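Local coordinates for attachment invasion locus protein (Yersinia pestis, PDB 3QRA) that promotes adhesion to and invasion of host cells, by a mechanism not yet known, as an outer-membrane beta-barrel, at residues Ile45-Gln50 with Ser73-Pro78. Sequence-based numbering, arbitrary orientation.
With C8E ((hydroxyethyloxy)tri(ethyloxy)octane), chain E; C8E ((hydroxyethyloxy)tri(ethyloxy)octane), chain F.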
ATOM      1  N   ILE A  45     -10.069   3.742   8.979  1.00 21.78           N
ATOM      2  CA  ILE A  45      -9.461   2.618   8.297  1.00 21.59           C
ATOM      3  C   ILE A  45      -7.945   2.653   8.499  1.00 21.35           C
ATOM      4  O   ILE A  45      -7.327   3.725   8.552  1.00 19.80           O
ATOM      5  CB  ILE A  45      -9.884   2.579   6.810  1.00 23.97           C
ATOM      6  CG1 ILE A  45      -9.338   1.320   6.115  1.00 32.24           C
ATOM      7  CG2 ILE A  45      -9.457   3.844   6.098  1.00 26.20           C
ATOM      8  CD1 ILE A  45     -10.101   0.933   4.838  1.00 29.61           C
ATOM      9  N   GLY A  46      -7.371   1.467   8.662  1.00 20.95           N
ATOM     10  CA  GLY A  46      -5.942   1.304   8.831  1.00 22.69           C
ATOM     11  C   GLY A  46      -5.456   0.390   7.723  1.00 25.12           C
ATOM     12  O   GLY A  46      -6.186  -0.500   7.280  1.00 20.94           O
ATOM     13  N   SER A  47      -4.219   0.607   7.290  1.00 19.89           N
ATOM     14  CA  SER A  47      -3.649  -0.115   6.161  1.00 18.99           C
ATOM     15  C   SER A  47      -2.187  -0.466   6.430  1.00 20.03           C
ATOM     16  O   SER A  47      -1.409   0.372   6.908  1.00 22.40           O
ATOM     17  CB  SER A  47      -3.737   0.750   4.894  1.00 20.45           C
ATOM     18  OG  SER A  47      -3.054   0.144   3.805  1.00 21.52           O
ATOM     19  N   PHE A  48      -1.832  -1.708   6.124  1.00 19.15           N
ATOM     20  CA  PHE A  48      -0.435  -2.125   6.070  1.00 20.75           C
ATOM     21  C   PHE A  48      -0.173  -2.622   4.669  1.00 20.60           C
ATOM     22  O   PHE A  48      -0.940  -3.439   4.145  1.00 22.67           O
ATOM     23  CB  PHE A  48      -0.112  -3.269   7.051  1.00 20.37           C
ATOM     24  CG  PHE A  48       1.233  -3.908   6.778  1.00 26.27           C
ATOM     25  CD1 PHE A  48       2.400  -3.325   7.250  1.00 28.23           C
ATOM     26  CD2 PHE A  48       1.327  -5.048   5.993  1.00 27.14           C
ATOM     27  CE1 PHE A  48       3.646  -3.891   6.966  1.00 27.24           C
ATOM     28  CE2 PHE A  48       2.568  -5.619   5.708  1.00 33.51           C
ATOM     29  CZ  PHE A  48       3.722  -5.034   6.199  1.00 30.37           C
ATOM     30  N   ALA A  49       0.912  -2.147   4.068  1.00 21.00           N
ATOM     31  CA  ALA A  49       1.289  -2.612   2.737  1.00 20.84           C
ATOM     32  C   ALA A  49       2.758  -2.994   2.696  1.00 22.15           C
ATOM     33  O   ALA A  49       3.596  -2.404   3.385  1.00 22.19           O
ATOM     34  CB  ALA A  49       0.989  -1.525   1.675  1.00 21.85           C
ATOM     35  N   GLN A  50       3.071  -3.991   1.884  1.00 19.31           N
ATOM     36  CA  GLN A  50       4.460  -4.315   1.633  1.00 23.48           C
ATOM     37  C   GLN A  50       4.605  -4.712   0.181  1.00 27.70           C
ATOM     38  O   GLN A  50       3.770  -5.431  -0.349  1.00 25.86           O
ATOM     39  CB  GLN A  50       4.939  -5.422   2.579  1.00 30.96           C
ATOM     40  CG  GLN A  50       4.864  -6.828   2.026  1.00 46.92           C
ATOM     41  CD  GLN A  50       5.767  -7.792   2.785  1.00 42.89           C
ATOM     42  OE1 GLN A  50       6.020  -7.610   3.980  1.00 42.20           O
ATOM     43  NE2 GLN A  50       6.284  -8.800   2.084  1.00 38.51           N
ATOM     44  N   SER A  73       4.517   0.125   4.475  1.00 21.28           N
ATOM     45  CA  SER A  73       3.866   1.331   4.951  1.00 21.07           C
ATOM     46  C   SER A  73       2.771   0.989   5.939  1.00 24.04           C
ATOM     47  O   SER A  73       2.166  -0.090   5.877  1.00 20.50           O
ATOM     48  CB  SER A  73       3.294   2.136   3.781  1.00 22.67           C
ATOM     49  OG  SER A  73       2.199   1.474   3.165  1.00 21.03           O
ATOM     50  N   VAL A  74       2.537   1.921   6.856  1.00 20.42           N
ATOM     51  CA  VAL A  74       1.419   1.821   7.782  1.00 20.86           C
ATOM     52  C   VAL A  74       0.724   3.168   7.692  1.00 21.47           C
ATOM     53  O   VAL A  74       1.348   4.218   7.909  1.00 20.13           O
ATOM     54  CB  VAL A  74       1.867   1.538   9.226  1.00 26.52           C
ATOM     55  CG1 VAL A  74       0.666   1.601  10.188  1.00 27.29           C
ATOM     56  CG2 VAL A  74       2.510   0.167   9.317  1.00 32.07           C
ATOM     57  N   THR A  75      -0.550   3.146   7.310  1.00 19.36           N
ATOM     58  CA  THR A  75      -1.300   4.396   7.130  1.00 22.13           C
ATOM     59  C   THR A  75      -2.695   4.279   7.739  1.00 23.32           C
ATOM     60  O   THR A  75      -3.191   3.185   7.970  1.00 23.06           O
ATOM     61  CB  THR A  75      -1.440   4.795   5.633  1.00 22.00           C
ATOM     62  OG1 THR A  75      -2.105   3.749   4.924  1.00 21.29           O
ATOM     63  CG2 THR A  75      -0.067   5.067   4.974  1.00 20.22           C
ATOM     64  N   ALA A  76      -3.333   5.408   8.006  1.00 22.11           N
ATOM     65  CA  ALA A  76      -4.663   5.374   8.607  1.00 22.49           C
ATOM     66  C   ALA A  76      -5.399   6.648   8.287  1.00 19.00           C
ATOM     67  O   ALA A  76      -4.788   7.657   7.930  1.00 19.72           O
ATOM     68  CB  ALA A  76      -4.568   5.191  10.122  1.00 22.68           C
ATOM     69  N   GLY A  77      -6.721   6.615   8.421  1.00 19.88           N
ATOM     70  CA  GLY A  77      -7.484   7.826   8.190  1.00 20.31           C
ATOM     71  C   GLY A  77      -8.980   7.618   8.197  1.00 19.62           C
ATOM     72  O   GLY A  77      -9.452   6.496   8.405  1.00 19.35           O
ATOM     73  N   PRO A  78      -9.739   8.705   7.970  1.00 23.11           N
ATOM     74  CA  PRO A  78     -11.201   8.624   8.042  1.00 19.99           C
ATOM     75  C   PRO A  78     -11.801   8.004   6.785  1.00 21.20           C
ATOM     76  O   PRO A  78     -11.274   8.182   5.679  1.00 20.76           O
ATOM     77  CB  PRO A  78     -11.623  10.101   8.160  1.00 21.35           C
ATOM     78  CG  PRO A  78     -10.573  10.839   7.327  1.00 21.90           C
ATOM     79  CD  PRO A  78      -9.269  10.047   7.559  1.00 23.03           C
TER
HETATM   80  C1  C8E E   4      -4.799  -3.995   9.163  1.00 48.38           C
HETATM   81  C2  C8E E   4      -3.758  -2.883   9.155  1.00 39.57           C
HETATM   82  C3  C8E E   4      -4.064  -1.862  10.240  1.00 49.92           C
HETATM   83  C4  C8E E   4      -2.791  -1.205  10.755  1.00 57.53           C
HETATM   84  C5  C8E E   4      -2.963   0.307  10.839  1.00 64.14           C
HETATM   85  C6  C8E E   4      -2.692   0.809  12.251  1.00 64.27           C
HETATM   86  C7  C8E E   4      -2.574   2.327  12.276  1.00 58.75           C
HETATM   87  C8  C8E E   4      -2.600   2.859  13.705  1.00 60.75           C
HETATM   88  C1  C8E F   5       2.031  -8.946   8.461  1.00 59.86           C
HETATM   89  C2  C8E F   5       3.355  -8.758   7.729  1.00 63.34           C
HETATM   90  C3  C8E F   5       4.337  -7.954   8.573  1.00 66.83           C
HETATM   91  C4  C8E F   5       5.781  -8.241   8.174  1.00 67.49           C
HETATM   92  C5  C8E F   5       6.502  -6.955   7.790  1.00 73.48           C
HETATM   93  C6  C8E F   5       7.789  -6.795   8.589  1.00 79.29           C
HETATM   94  C7  C8E F   5       8.751  -5.822   7.915  1.00 82.05           C
HETATM   95  C8  C8E F   5       9.962  -5.564   8.803  1.00 86.98           C
HETATM   96  O9  C8E F   5      11.082  -5.256   8.003  1.00 90.21           O
HETATM   97  O   HOH W   1      -0.775   1.639   3.690  1.00 22.17           O
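Ser47 and Thr75 form a hydrogen-bonded pair between neighbouring antiparallel strands of an eight-stranded outer-membrane beta-barrel. Thr75 N meets Ser47 O at 2.9 Å in the carbonyl plane, whereas Ser47 N reaches Thr75 O with the donor tilted from that plane. Pairs Ile45–Gly77 and Ala49–Ser73 are bonded likewise, six N-H...O bonds in all, which, with those to the flanking strands, satisfy backbone groups that a membrane could not. Between them, Gly46, Phe48, Val74 and Ala76 make CA-H...O contacts, the shortest from Ala76 CA to Ile45 O at 3.1 Å. These four residues belong to the face covered by detergent, which probably marks where lipid would lie. The bare backbone of Gly46 lets one octyl chain lie close, C3 3.7 Å from Gly46 C. With CG anti to the backbone N (chi1 167°), the Phe48 ring is carried beside strand 73-78, and Val74 CG2 meets its edge, 4.1 Å from CD1; Phe48 CZ lies 3.7 Å from C5 of a second detergent. On the interior face, the short hydroxyl side chains of Ser47, Ser73 and Thr75 hold a water between them. Asn31 also bonds Ser47 OG, and Glu137, across the barrel, bonds Ser73 OG. The water oxygen lies 2.7 Å from Ser47 OG and 2.8 Å from Thr75 OG1, and donates to Ser73 OG at 3.0 Å.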